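Local coordinates for lipoprotein (Actinomyces odontolyticus, PDB 3UP9) that probably binds L-methionine as the solute-binding lipoprotein of a membrane transport system, at residues 47-52 with 75-80; 94-99 with 167-172; 131-136 with 143-148. One frame throughout, in Å; residues are numbered along the deposited sequence.

Contact 1: 47-52 with 75-80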
ATOM      1  N   GLN A  47       1.509  12.287   3.245  1.00 42.85           N
ATOM      2  CA  GLN A  47       2.526  13.201   2.812  1.00 44.36           C
ATOM      3  C   GLN A  47       2.888  13.190   1.337  1.00 39.96           C
ATOM      4  O   GLN A  47       3.066  14.245   0.776  1.00 44.46           O
ATOM      5  CB  GLN A  47       3.768  12.900   3.652  1.00 51.69           C
ATOM      6  CG  GLN A  47       4.292  14.044   4.427  1.00 57.21           C
ATOM      7  CD  GLN A  47       3.830  14.064   5.831  1.00 61.32           C
ATOM      8  OE1 GLN A  47       2.893  14.792   6.149  1.00 73.19           O
ATOM      9  NE2 GLN A  47       4.545  13.359   6.714  1.00 64.26           N
ATOM     10  N   PRO A  48       3.021  12.018   0.690  1.00 38.47           N
ATOM     11  CA  PRO A  48       3.291  12.009  -0.777  1.00 37.97           C
ATOM     12  C   PRO A  48       2.212  12.648  -1.666  1.00 37.55           C
ATOM     13  O   PRO A  48       2.520  13.240  -2.691  1.00 37.70           O
ATOM     14  CB  PRO A  48       3.357  10.500  -1.121  1.00 37.85           C
ATOM     15  CG  PRO A  48       3.611   9.819   0.161  1.00 37.32           C
ATOM     16  CD  PRO A  48       2.947  10.645   1.223  1.00 36.15           C
ATOM     17  N   ASN A  49       0.955  12.524  -1.265  1.00 36.90           N
ATOM     18  CA  ASN A  49      -0.125  13.101  -2.041  1.00 35.86           C
ATOM     19  C   ASN A  49      -0.124  14.639  -1.837  1.00 38.24           C
ATOM     20  O   ASN A  49      -0.242  15.379  -2.818  1.00 35.13           O
ATOM     21  CB  ASN A  49      -1.476  12.434  -1.735  1.00 35.28           C
ATOM     22  CG  ASN A  49      -1.804  11.241  -2.664  1.00 35.40           C
ATOM     23  OD1 ASN A  49      -1.068  10.960  -3.620  1.00 38.76           O
ATOM     24  ND2 ASN A  49      -2.924  10.517  -2.364  1.00 33.76           N
ATOM     25  N   THR A  50       0.124  15.107  -0.600  1.00 36.76           N
ATOM     26  CA  THR A  50       0.281  16.527  -0.322  1.00 37.98           C
ATOM     27  C   THR A  50       1.465  17.114  -1.138  1.00 37.50           C
ATOM     28  O   THR A  50       1.356  18.137  -1.783  1.00 36.98           O
ATOM     29  CB  THR A  50       0.458  16.754   1.222  1.00 39.69           C
ATOM     30  OG1 THR A  50      -0.755  16.412   1.885  1.00 40.76           O
ATOM     31  CG2 THR A  50       0.815  18.195   1.561  1.00 39.01           C
ATOM     32  N   ALA A  51       2.602  16.444  -1.110  1.00 37.52           N
ATOM     33  CA  ALA A  51       3.768  16.903  -1.891  1.00 38.49           C
ATOM     34  C   ALA A  51       3.456  16.920  -3.385  1.00 36.18           C
ATOM     35  O   ALA A  51       3.856  17.864  -4.032  1.00 35.57           O
ATOM     36  CB  ALA A  51       5.019  16.033  -1.620  1.00 35.31           C
ATOM     37  N   LEU A  52       2.794  15.879  -3.928  1.00 35.79           N
ATOM     38  CA  LEU A  52       2.328  15.911  -5.359  1.00 36.60           C
ATOM     39  C   LEU A  52       1.392  17.083  -5.585  1.00 36.85           C
ATOM     40  O   LEU A  52       1.565  17.834  -6.522  1.00 37.00           O
ATOM     41  CB  LEU A  52       1.637  14.612  -5.801  1.00 35.94           C
ATOM     42  CG  LEU A  52       1.157  14.544  -7.235  1.00 36.31           C
ATOM     43  CD1 LEU A  52       2.356  14.853  -8.137  1.00 36.50           C
ATOM     44  CD2 LEU A  52       0.491  13.186  -7.538  1.00 34.98           C
ATOM     45  N   PHE A  75     -10.539  14.932  -0.658  1.00 47.72           N
ATOM     46  CA  PHE A  75      -9.743  16.173  -0.747  1.00 48.94           C
ATOM     47  C   PHE A  75      -9.802  16.974  -2.004  1.00 47.39           C
ATOM     48  O   PHE A  75      -9.291  18.075  -1.988  1.00 48.74           O
ATOM     49  CB  PHE A  75      -8.263  15.890  -0.424  1.00 51.83           C
ATOM     50  CG  PHE A  75      -8.047  15.334   0.951  1.00 56.83           C
ATOM     51  CD1 PHE A  75      -8.580  15.983   2.071  1.00 60.94           C
ATOM     52  CD2 PHE A  75      -7.320  14.180   1.136  1.00 59.96           C
ATOM     53  CE1 PHE A  75      -8.400  15.480   3.341  1.00 66.08           C
ATOM     54  CE2 PHE A  75      -7.122  13.668   2.411  1.00 65.92           C
ATOM     55  CZ  PHE A  75      -7.663  14.317   3.515  1.00 71.41           C
ATOM     56  N   GLY A  76     -10.357  16.442  -3.106  1.00 46.48           N
ATOM     57  CA  GLY A  76     -10.514  17.202  -4.379  1.00 43.36           C
ATOM     58  C   GLY A  76      -9.238  17.193  -5.222  1.00 42.35           C
ATOM     59  O   GLY A  76      -9.062  17.976  -6.174  1.00 39.39           O
ATOM     60  N   TYR A  77      -8.310  16.317  -4.875  1.00 40.39           N
ATOM     61  CA  TYR A  77      -7.068  16.263  -5.635  1.00 42.84           C
ATOM     62  C   TYR A  77      -7.348  16.059  -7.128  1.00 43.59           C
ATOM     63  O   TYR A  77      -8.212  15.270  -7.512  1.00 43.52           O
ATOM     64  CB  TYR A  77      -6.101  15.178  -5.157  1.00 41.79           C
ATOM     65  CG  TYR A  77      -5.502  15.333  -3.754  1.00 42.31           C
ATOM     66  CD1 TYR A  77      -4.986  16.539  -3.287  1.00 43.77           C
ATOM     67  CD2 TYR A  77      -5.366  14.243  -2.944  1.00 43.51           C
ATOM     68  CE1 TYR A  77      -4.433  16.637  -2.021  1.00 42.32           C
ATOM     69  CE2 TYR A  77      -4.803  14.332  -1.691  1.00 42.52           C
ATOM     70  CZ  TYR A  77      -4.353  15.521  -1.229  1.00 42.22           C
ATOM     71  OH  TYR A  77      -3.804  15.533   0.039  1.00 44.42           O
ATOM     72  N   ASN A  78      -6.625  16.805  -7.967  1.00 44.35           N
ATOM     73  CA  ASN A  78      -6.699  16.598  -9.414  1.00 44.02           C
ATOM     74  C   ASN A  78      -5.530  15.712  -9.901  1.00 41.89           C
ATOM     75  O   ASN A  78      -4.607  16.198 -10.559  1.00 43.71           O
ATOM     76  CB  ASN A  78      -6.771  17.934 -10.196  1.00 44.93           C
ATOM     77  CG  ASN A  78      -6.883  17.714 -11.699  1.00 45.11           C
ATOM     78  OD1 ASN A  78      -7.467  16.736 -12.124  1.00 48.80           O
ATOM     79  ND2 ASN A  78      -6.369  18.608 -12.482  1.00 43.45           N
ATOM     80  N   PHE A  79      -5.610  14.409  -9.624  1.00 40.57           N
ATOM     81  CA  PHE A  79      -4.588  13.464 -10.031  1.00 39.47           C
ATOM     82  C   PHE A  79      -5.005  12.510 -11.178  1.00 41.09           C
ATOM     83  O   PHE A  79      -6.175  12.285 -11.472  1.00 41.39           O
ATOM     84  CB  PHE A  79      -4.148  12.623  -8.833  1.00 39.72           C
ATOM     85  CG  PHE A  79      -3.529  13.403  -7.697  1.00 38.22           C
ATOM     86  CD1 PHE A  79      -2.977  14.666  -7.871  1.00 40.21           C
ATOM     87  CD2 PHE A  79      -3.499  12.858  -6.466  1.00 37.74           C
ATOM     88  CE1 PHE A  79      -2.415  15.348  -6.808  1.00 42.13           C
ATOM     89  CE2 PHE A  79      -2.916  13.523  -5.395  1.00 40.68           C
ATOM     90  CZ  PHE A  79      -2.377  14.773  -5.566  1.00 41.10           C
ATOM     91  N   GLU A  80      -3.985  11.956 -11.818  1.00 41.39           N
ATOM     92  CA  GLU A  80      -4.122  11.002 -12.886  1.00 39.68           C
ATOM     93  C   GLU A  80      -3.269   9.791 -12.500  1.00 38.19           C
ATOM     94  O   GLU A  80      -2.194   9.949 -11.937  1.00 40.58           O
ATOM     95  CB  GLU A  80      -3.606  11.587 -14.194  1.00 39.49           C
ATOM     96  CG  GLU A  80      -4.063  12.971 -14.549  1.00 41.12           C
ATOM     97  CD  GLU A  80      -5.567  13.183 -14.581  1.00 42.50           C
ATOM     98  OE1 GLU A  80      -6.322  12.290 -15.017  1.00 39.81           O
ATOM     99  OE2 GLU A  80      -5.986  14.291 -14.153  1.00 44.01           O
TER
HETATM  100  O   HOH W   1      -2.820  17.869   0.647  1.00 39.86           O
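Phe-79 is packed against helix 46-53 by Leu-52 and Asn-49. Leu-52 holds its CG anti to the backbone N (chi1 -179°), and this brings CD2 over one face of the Phe-79 ring. The methyl lies 3.7 Å from the ring centroid and 10° off the normal, a CH-pi contact. The opposite face of the same ring is covered by Tyr-77 CB, so the ring is clamped between a leucine methyl and a tyrosine methylene. Asn-49 works at the rim. Asn-49 O sits near the ring plane, 3.5 Å from Phe-79 CZ. Asn-49 OD1 comes within 3.6 Å of Phe-79 CE2, with the amide turned 53° from the ring. The CB of Asn-49 also meets the neighbouring aromatic, 3.8 Å from Tyr-77 CE2 and oblique to that ring. At the end of the tyrosine, water 1 lies at the ring edge. Water 1 links Tyr-77 OH (2.6 Å) to Thr-50 OG1 (2.8 Å).

The amide of Asn-49 has its main partners outside this pair. OD1 accepts hydrogen bonds from Gln-63 and Asn-60, and Gln-63 lines the selenomethionine pocket. No direct hydrogen bond joins the two segments. Aromatic and aliphatic packing holds them, with one water bridge. Through its bond to Gln-63, a pocket residue, Asn-49 probably acts as a second-shell residue.

Contact 2: 94-99 with 167-172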
ATOM      1  N   SER A  94       0.771 -10.740  14.145  1.00 39.16           N
ATOM      2  CA  SER A  94       0.777 -10.803  15.596  1.00 39.08           C
ATOM      3  C   SER A  94       2.167 -11.227  16.081  1.00 40.97           C
ATOM      4  O   SER A  94       2.854 -11.967  15.417  1.00 41.88           O
ATOM      5  CB  SER A  94      -0.300 -11.810  16.041  1.00 38.49           C
ATOM      6  OG  SER A  94      -0.227 -12.180  17.391  1.00 37.70           O
ATOM      7  N   ASN A  95       2.555 -10.751  17.259  1.00 43.50           N
ATOM      8  CA  ASN A  95       3.674 -11.329  17.988  1.00 45.05           C
ATOM      9  C   ASN A  95       3.247 -12.187  19.183  1.00 46.44           C
ATOM     10  O   ASN A  95       4.127 -12.698  19.894  1.00 46.19           O
ATOM     11  CB  ASN A  95       4.637 -10.250  18.473  1.00 44.74           C
ATOM     12  CG  ASN A  95       5.381  -9.584  17.353  1.00 44.60           C
ATOM     13  OD1 ASN A  95       5.523 -10.118  16.256  1.00 48.81           O
ATOM     14  ND2 ASN A  95       5.826  -8.399  17.611  1.00 43.32           N
ATOM     15  N   LYS A  96       1.929 -12.336  19.414  1.00 45.45           N
ATOM     16  CA  LYS A  96       1.415 -13.001  20.645  1.00 45.49           C
ATOM     17  C   LYS A  96       0.691 -14.312  20.326  1.00 43.90           C
ATOM     18  O   LYS A  96       0.552 -15.170  21.181  1.00 46.43           O
ATOM     19  CB  LYS A  96       0.518 -12.034  21.506  1.00 47.05           C
ATOM     20  CG  LYS A  96       1.288 -10.793  22.075  1.00 51.24           C
ATOM     21  CD  LYS A  96       0.442  -9.683  22.784  1.00 54.02           C
ATOM     22  CE  LYS A  96       1.173  -8.362  23.043  1.00 52.62           C
ATOM     23  NZ  LYS A  96       2.607  -8.628  23.367  1.00 52.98           N
ATOM     24  N   HIS A  97       0.240 -14.466  19.080  1.00 42.83           N
ATOM     25  CA  HIS A  97      -0.574 -15.602  18.627  1.00 41.37           C
ATOM     26  C   HIS A  97      -0.202 -15.971  17.189  1.00 41.30           C
ATOM     27  O   HIS A  97       0.315 -15.132  16.422  1.00 38.36           O
ATOM     28  CB  HIS A  97      -2.072 -15.265  18.697  1.00 39.69           C
ATOM     29  CG  HIS A  97      -2.512 -14.593  19.979  1.00 39.34           C
ATOM     30  ND1 HIS A  97      -2.654 -15.273  21.148  1.00 41.69           N
ATOM     31  CD2 HIS A  97      -2.839 -13.267  20.247  1.00 39.10           C
ATOM     32  CE1 HIS A  97      -3.033 -14.402  22.141  1.00 42.43           C
ATOM     33  NE2 HIS A  97      -3.143 -13.166  21.591  1.00 40.12           N
ATOM     34  N   LYS A  98      -0.492 -17.217  16.810  1.00 42.07           N
ATOM     35  CA  LYS A  98      -0.317 -17.677  15.424  1.00 43.63           C
ATOM     36  C   LYS A  98      -1.730 -17.945  14.768  1.00 43.09           C
ATOM     37  O   LYS A  98      -1.821 -18.242  13.583  1.00 44.14           O
ATOM     38  CB  LYS A  98       0.603 -18.912  15.389  1.00 45.52           C
ATOM     39  CG  LYS A  98       2.068 -18.833  14.886  1.00 46.89           C
ATOM     40  CD  LYS A  98       3.153 -18.541  15.884  1.00 49.28           C
ATOM     41  CE  LYS A  98       4.300 -19.589  15.951  1.00 51.76           C
ATOM     42  NZ  LYS A  98       5.349 -19.675  14.928  1.00 49.55           N
ATOM     43  N   SER A  99      -2.816 -17.812  15.525  1.00 41.30           N
ATOM     44  CA  SER A  99      -4.179 -18.026  14.996  1.00 43.13           C
ATOM     45  C   SER A  99      -5.087 -16.916  15.479  1.00 44.74           C
ATOM     46  O   SER A  99      -5.070 -16.560  16.651  1.00 43.95           O
ATOM     47  CB  SER A  99      -4.790 -19.360  15.468  1.00 43.90           C
ATOM     48  OG  SER A  99      -6.157 -19.467  15.086  1.00 42.28           O
ATOM     49  N   ASP A 167       1.861  -4.206  21.830  1.00 49.46           N
ATOM     50  CA  ASP A 167       0.774  -3.847  22.743  1.00 50.63           C
ATOM     51  C   ASP A 167      -0.495  -4.647  22.584  1.00 47.64           C
ATOM     52  O   ASP A 167      -1.185  -4.918  23.550  1.00 46.82           O
ATOM     53  CB  ASP A 167       0.441  -2.378  22.500  1.00 52.98           C
ATOM     54  CG  ASP A 167       1.665  -1.502  22.603  1.00 54.67           C
ATOM     55  OD1 ASP A 167       2.355  -1.621  23.644  1.00 55.86           O
ATOM     56  OD2 ASP A 167       1.930  -0.748  21.644  1.00 55.67           O
ATOM     57  N   PHE A 168      -0.818  -4.983  21.343  1.00 45.99           N
ATOM     58  CA  PHE A 168      -2.093  -5.576  20.994  1.00 44.41           C
ATOM     59  C   PHE A 168      -1.927  -7.079  20.573  1.00 45.51           C
ATOM     60  O   PHE A 168      -0.874  -7.542  20.130  1.00 43.73           O
ATOM     61  CB  PHE A 168      -2.749  -4.758  19.844  1.00 42.16           C
ATOM     62  CG  PHE A 168      -2.892  -3.261  20.113  1.00 42.36           C
ATOM     63  CD1 PHE A 168      -3.278  -2.781  21.363  1.00 44.99           C
ATOM     64  CD2 PHE A 168      -2.704  -2.342  19.092  1.00 40.76           C
ATOM     65  CE1 PHE A 168      -3.422  -1.404  21.598  1.00 46.82           C
ATOM     66  CE2 PHE A 168      -2.848  -0.973  19.306  1.00 43.44           C
ATOM     67  CZ  PHE A 168      -3.206  -0.490  20.559  1.00 45.39           C
ATOM     68  N   ASP A 169      -3.015  -7.823  20.664  1.00 46.41           N
ATOM     69  CA  ASP A 169      -3.038  -9.240  20.285  1.00 44.75           C
ATOM     70  C   ASP A 169      -2.738  -9.463  18.777  1.00 42.66           C
ATOM     71  O   ASP A 169      -2.052 -10.410  18.411  1.00 40.69           O
ATOM     72  CB  ASP A 169      -4.401  -9.835  20.702  1.00 44.78           C
ATOM     73  CG  ASP A 169      -4.580  -9.926  22.240  1.00 45.74           C
ATOM     74  OD1 ASP A 169      -3.907 -10.789  22.857  1.00 47.53           O
ATOM     75  OD2 ASP A 169      -5.414  -9.180  22.806  1.00 44.44           O
ATOM     76  N   TYR A 170      -3.239  -8.563  17.936  1.00 40.91           N
ATOM     77  CA  TYR A 170      -3.077  -8.637  16.485  1.00 40.81           C
ATOM     78  C   TYR A 170      -3.011  -7.243  15.958  1.00 40.33           C
ATOM     79  O   TYR A 170      -3.447  -6.322  16.632  1.00 40.86           O
ATOM     80  CB  TYR A 170      -4.279  -9.336  15.779  1.00 41.20           C
ATOM     81  CG  TYR A 170      -4.594 -10.695  16.337  1.00 41.58           C
ATOM     82  CD1 TYR A 170      -5.367 -10.821  17.476  1.00 42.65           C
ATOM     83  CD2 TYR A 170      -4.072 -11.814  15.793  1.00 38.69           C
ATOM     84  CE1 TYR A 170      -5.602 -12.049  18.046  1.00 43.45           C
ATOM     85  CE2 TYR A 170      -4.320 -13.048  16.342  1.00 41.02           C
ATOM     86  CZ  TYR A 170      -5.082 -13.180  17.478  1.00 42.85           C
ATOM     87  OH  TYR A 170      -5.368 -14.435  18.035  1.00 39.87           O
ATOM     88  N   ALA A 171      -2.517  -7.083  14.735  1.00 39.55           N
ATOM     89  CA  ALA A 171      -2.705  -5.798  14.012  1.00 38.96           C
ATOM     90  C   ALA A 171      -2.875  -6.092  12.532  1.00 37.81           C
ATOM     91  O   ALA A 171      -2.260  -7.041  12.051  1.00 37.86           O
ATOM     92  CB  ALA A 171      -1.523  -4.864  14.254  1.00 37.92           C
ATOM     93  N   VAL A 172      -3.719  -5.339  11.826  1.00 37.35           N
ATOM     94  CA  VAL A 172      -3.832  -5.479  10.351  1.00 36.42           C
ATOM     95  C   VAL A 172      -2.866  -4.498   9.691  1.00 36.17           C
ATOM     96  O   VAL A 172      -2.901  -3.321   9.989  1.00 37.12           O
ATOM     97  CB  VAL A 172      -5.291  -5.290   9.831  1.00 37.32           C
ATOM     98  CG1 VAL A 172      -5.384  -5.687   8.357  1.00 32.90           C
ATOM     99  CG2 VAL A 172      -6.276  -6.132  10.704  1.00 35.52           C
TER
HETATM  100  O   HOH W   2       0.942  -8.946  18.717  1.00 36.76           O
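The rings of His-97 and Tyr-170 lie nearly parallel but slid apart, with centroids 5.1 Å from each other and little overlap. One face of the imidazole carries Lys-96 CB, offset toward the rim. At its edge, in the ring plane, stands the carboxylate of Asp-169. His-97 NE2 donates to Asp-169 OD1 over 2.8 Å, almost straight at 177°. It meets the anti side of that oxygen, 27° out of the carboxylate plane. The other oxygen, OD2, accepts from the backbone N-H of Thr-108. The edge of the Tyr-170 ring faces Ser-99 O, to which OH donates at 2.6 Å.

Ser-94 also ties the loop down. With OG anti to the backbone N (chi1 168°), Ser-94 OG donates to Asp-169 O at 2.7 Å. Ser-94 OG also accepts from Lys-96 N at 3.0 Å and His-97 N at 2.9 Å, forming an ST turn and an ST motif. A phenylalanine in place of Tyr-170 would probably leave Ser-99 O without this donor and loosen the loop around Ser-99. The chemistry is that of a loop pinned to a strand start by three side-chain hydrogen bonds. The carboxylate would probably stabilise the doubly protonated, cationic form of His-97.

Contact 3: 131-136 with 143-148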
ATOM      1  N   VAL A 131     -16.039  -9.706  11.969  1.00 49.77           N
ATOM      2  CA  VAL A 131     -16.991  -8.604  11.924  1.00 49.30           C
ATOM      3  C   VAL A 131     -18.049  -8.824  10.808  1.00 51.67           C
ATOM      4  O   VAL A 131     -17.865  -9.542   9.815  1.00 51.43           O
ATOM      5  CB  VAL A 131     -16.288  -7.222  11.748  1.00 47.72           C
ATOM      6  CG1 VAL A 131     -15.203  -7.009  12.812  1.00 44.92           C
ATOM      7  CG2 VAL A 131     -15.708  -7.065  10.337  1.00 45.41           C
ATOM      8  N   SER A 132     -19.176  -8.183  10.979  1.00 56.12           N
ATOM      9  CA  SER A 132     -20.244  -8.192   9.979  1.00 58.84           C
ATOM     10  C   SER A 132     -20.320  -6.796   9.328  1.00 57.28           C
ATOM     11  O   SER A 132     -20.340  -5.795  10.056  1.00 58.85           O
ATOM     12  CB  SER A 132     -21.535  -8.555  10.685  1.00 60.18           C
ATOM     13  OG  SER A 132     -22.572  -7.938  10.041  1.00 63.23           O
ATOM     14  N   ILE A 133     -20.264  -6.696   7.996  1.00 58.49           N
ATOM     15  CA  ILE A 133     -20.418  -5.368   7.336  1.00 61.79           C
ATOM     16  C   ILE A 133     -21.824  -5.200   6.739  1.00 67.51           C
ATOM     17  O   ILE A 133     -22.228  -5.994   5.909  1.00 67.30           O
ATOM     18  CB  ILE A 133     -19.359  -5.127   6.240  1.00 58.88           C
ATOM     19  CG1 ILE A 133     -17.948  -5.267   6.834  1.00 57.41           C
ATOM     20  CG2 ILE A 133     -19.592  -3.739   5.639  1.00 57.59           C
ATOM     21  CD1 ILE A 133     -16.939  -5.932   5.938  1.00 58.78           C
ATOM     22  N   PRO A 134     -22.573  -4.159   7.137  1.00 77.82           N
ATOM     23  CA  PRO A 134     -23.917  -4.078   6.532  1.00 82.23           C
ATOM     24  C   PRO A 134     -23.864  -3.892   4.981  1.00 84.34           C
ATOM     25  O   PRO A 134     -22.930  -3.223   4.490  1.00 77.76           O
ATOM     26  CB  PRO A 134     -24.512  -2.854   7.216  1.00 84.00           C
ATOM     27  CG  PRO A 134     -23.327  -1.973   7.480  1.00 82.38           C
ATOM     28  CD  PRO A 134     -22.135  -2.862   7.692  1.00 80.15           C
ATOM     29  N   GLU A 135     -24.805  -4.522   4.243  1.00 86.06           N
ATOM     30  CA  GLU A 135     -24.987  -4.317   2.773  1.00 86.49           C
ATOM     31  C   GLU A 135     -25.358  -2.831   2.567  1.00 84.38           C
ATOM     32  O   GLU A 135     -26.146  -2.309   3.343  1.00 84.94           O
ATOM     33  CB  GLU A 135     -26.103  -5.251   2.216  1.00 83.16           C
ATOM     34  N   GLY A 136     -24.767  -2.141   1.584  1.00 83.99           N
ATOM     35  CA  GLY A 136     -25.132  -0.733   1.285  1.00 84.43           C
ATOM     36  C   GLY A 136     -24.013   0.110   0.717  1.00 83.18           C
ATOM     37  O   GLY A 136     -23.133   0.565   1.453  1.00 85.71           O
ATOM     38  N   ASN A 143     -16.723   2.082  13.662  1.00 60.52           N
ATOM     39  CA  ASN A 143     -18.051   2.407  14.251  1.00 60.00           C
ATOM     40  C   ASN A 143     -19.272   1.904  13.475  1.00 61.92           C
ATOM     41  O   ASN A 143     -20.363   1.973  14.017  1.00 66.69           O
ATOM     42  CB  ASN A 143     -18.248   3.925  14.456  1.00 61.13           C
ATOM     43  CG  ASN A 143     -17.076   4.582  15.145  1.00 61.86           C
ATOM     44  OD1 ASN A 143     -16.597   4.132  16.197  1.00 59.06           O
ATOM     45  ND2 ASN A 143     -16.574   5.641  14.530  1.00 63.07           N
ATOM     46  N   THR A 144     -19.137   1.436  12.226  1.00 60.69           N
ATOM     47  CA  THR A 144     -20.320   0.971  11.457  1.00 59.64           C
ATOM     48  C   THR A 144     -20.390  -0.547  11.226  1.00 58.84           C
ATOM     49  O   THR A 144     -21.409  -1.033  10.768  1.00 60.15           O
ATOM     50  CB  THR A 144     -20.520   1.747  10.110  1.00 58.66           C
ATOM     51  OG1 THR A 144     -19.610   1.267   9.116  1.00 56.12           O
ATOM     52  CG2 THR A 144     -20.335   3.263  10.299  1.00 56.36           C
ATOM     53  N   VAL A 145     -19.329  -1.294  11.547  1.00 58.99           N
ATOM     54  CA  VAL A 145     -19.340  -2.771  11.435  1.00 57.04           C
ATOM     55  C   VAL A 145     -19.879  -3.367  12.759  1.00 59.52           C
ATOM     56  O   VAL A 145     -19.980  -2.635  13.749  1.00 60.14           O
ATOM     57  CB  VAL A 145     -17.965  -3.317  11.045  1.00 54.13           C
ATOM     58  CG1 VAL A 145     -17.571  -2.706   9.716  1.00 51.03           C
ATOM     59  CG2 VAL A 145     -16.916  -3.036  12.123  1.00 51.48           C
ATOM     60  N   THR A 146     -20.316  -4.633  12.767  1.00 56.74           N
ATOM     61  CA  THR A 146     -20.825  -5.261  13.994  1.00 57.05           C
ATOM     62  C   THR A 146     -19.802  -6.292  14.371  1.00 55.52           C
ATOM     63  O   THR A 146     -19.459  -7.122  13.552  1.00 55.80           O
ATOM     64  CB  THR A 146     -22.191  -5.995  13.831  1.00 59.00           C
ATOM     65  OG1 THR A 146     -23.162  -5.091  13.315  1.00 59.68           O
ATOM     66  CG2 THR A 146     -22.695  -6.589  15.171  1.00 56.64           C
ATOM     67  N   LYS A 147     -19.332  -6.245  15.608  1.00 55.65           N
ATOM     68  CA  LYS A 147     -18.294  -7.150  16.089  1.00 54.83           C
ATOM     69  C   LYS A 147     -18.979  -8.462  16.379  1.00 55.29           C
ATOM     70  O   LYS A 147     -20.047  -8.470  16.966  1.00 57.49           O
ATOM     71  CB  LYS A 147     -17.578  -6.536  17.315  1.00 54.40           C
ATOM     72  CG  LYS A 147     -16.374  -5.665  16.926  1.00 53.50           C
ATOM     73  CD  LYS A 147     -16.196  -4.343  17.669  1.00 55.14           C
ATOM     74  CE  LYS A 147     -16.244  -4.472  19.179  1.00 55.73           C
ATOM     75  NZ  LYS A 147     -15.590  -3.269  19.749  1.00 57.02           N
ATOM     76  N   LEU A 148     -18.422  -9.577  15.909  1.00 57.28           N
ATOM     77  CA  LEU A 148     -19.075 -10.903  16.133  1.00 58.25           C
ATOM     78  C   LEU A 148     -18.422 -11.724  17.254  1.00 58.93           C
ATOM     79  O   LEU A 148     -18.923 -12.786  17.608  1.00 62.36           O
ATOM     80  CB  LEU A 148     -19.197 -11.705  14.833  1.00 55.77           C
ATOM     81  CG  LEU A 148     -20.058 -11.084  13.716  1.00 55.69           C
ATOM     82  CD1 LEU A 148     -19.843 -11.857  12.412  1.00 55.48           C
ATOM     83  CD2 LEU A 148     -21.513 -11.051  14.082  1.00 56.67           C
TER
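Val-145 lies against the backbone and side chains of 131-133. Val-145 CB sits 3.6 Å from Ser-132 O. From there the side chain forks. Val-145 CG1, anti to the carbonyl carbon (chi1 -59°), reaches Ile-133 CG1 at 3.9 Å. The two side chains lie side by side and point the same way. CG2 takes the position between the backbone N and the carbonyl carbon. Val-145 CG2 approaches Val-131 CB at 4.2 Å. One valine therefore touches both hydrophobic residues that flank Ser-132.

The backbone pairing beside it is antiparallel. Ser-132 and Thr-146 form a hydrogen-bonded pair. Ser-132 N donates to Thr-146 O at 2.8 Å, and Thr-146 N returns a bond to Ser-132 O at 2.9 Å. Val-131 and Lys-147 make the next pair, which is non-hydrogen-bonded, and Val-131 CA adds a CA-H...O contact to Thr-146 O at 3.3 Å. Beyond it, the tip of Leu-148 closes on the backbone, with Leu-148 CD1 3.9 Å from Val-131 C. At the other end Pro-134 CD comes to 3.7 Å from Thr-144 O.

The result is a short two-stranded antiparallel sheet at the protein surface, joined by a long loop. Apolar residues in and next to the strands pack it on its neighbours. Ile-133 leans on Glu-123 and Ala-126 of helix 115-127, and Val-145 on Leu-122 of the same helix. Val-131 rests on Phe-151 and Phe-153 of strand 151-156, where Lys-147 also touches Phe-153.

Contact 1 comes first along the chain; contact 3 is nested inside the loop closed by contact 2. Contact 1 joins helix 46-53 to strand 79-81 of the larger mixed sheet. Contact 2 fixes a loop to strand 170-173 of the five-stranded sheet. Its centre lies about 33 Å from that of contact 1, and the centre of contact 3 about 30 Å. Contacts 2 and 3 are about 22 Å apart between centres, and segments of both pack on helix 115-127 and strand 151-156. This fits the two-lobed fold of periplasmic-binding-protein relatives, with contact 1 in one lobe and contacts 2 and 3 in the other. In contact 1 the Asn-49 side chain lies about 7 Å from the bound selenomethionine.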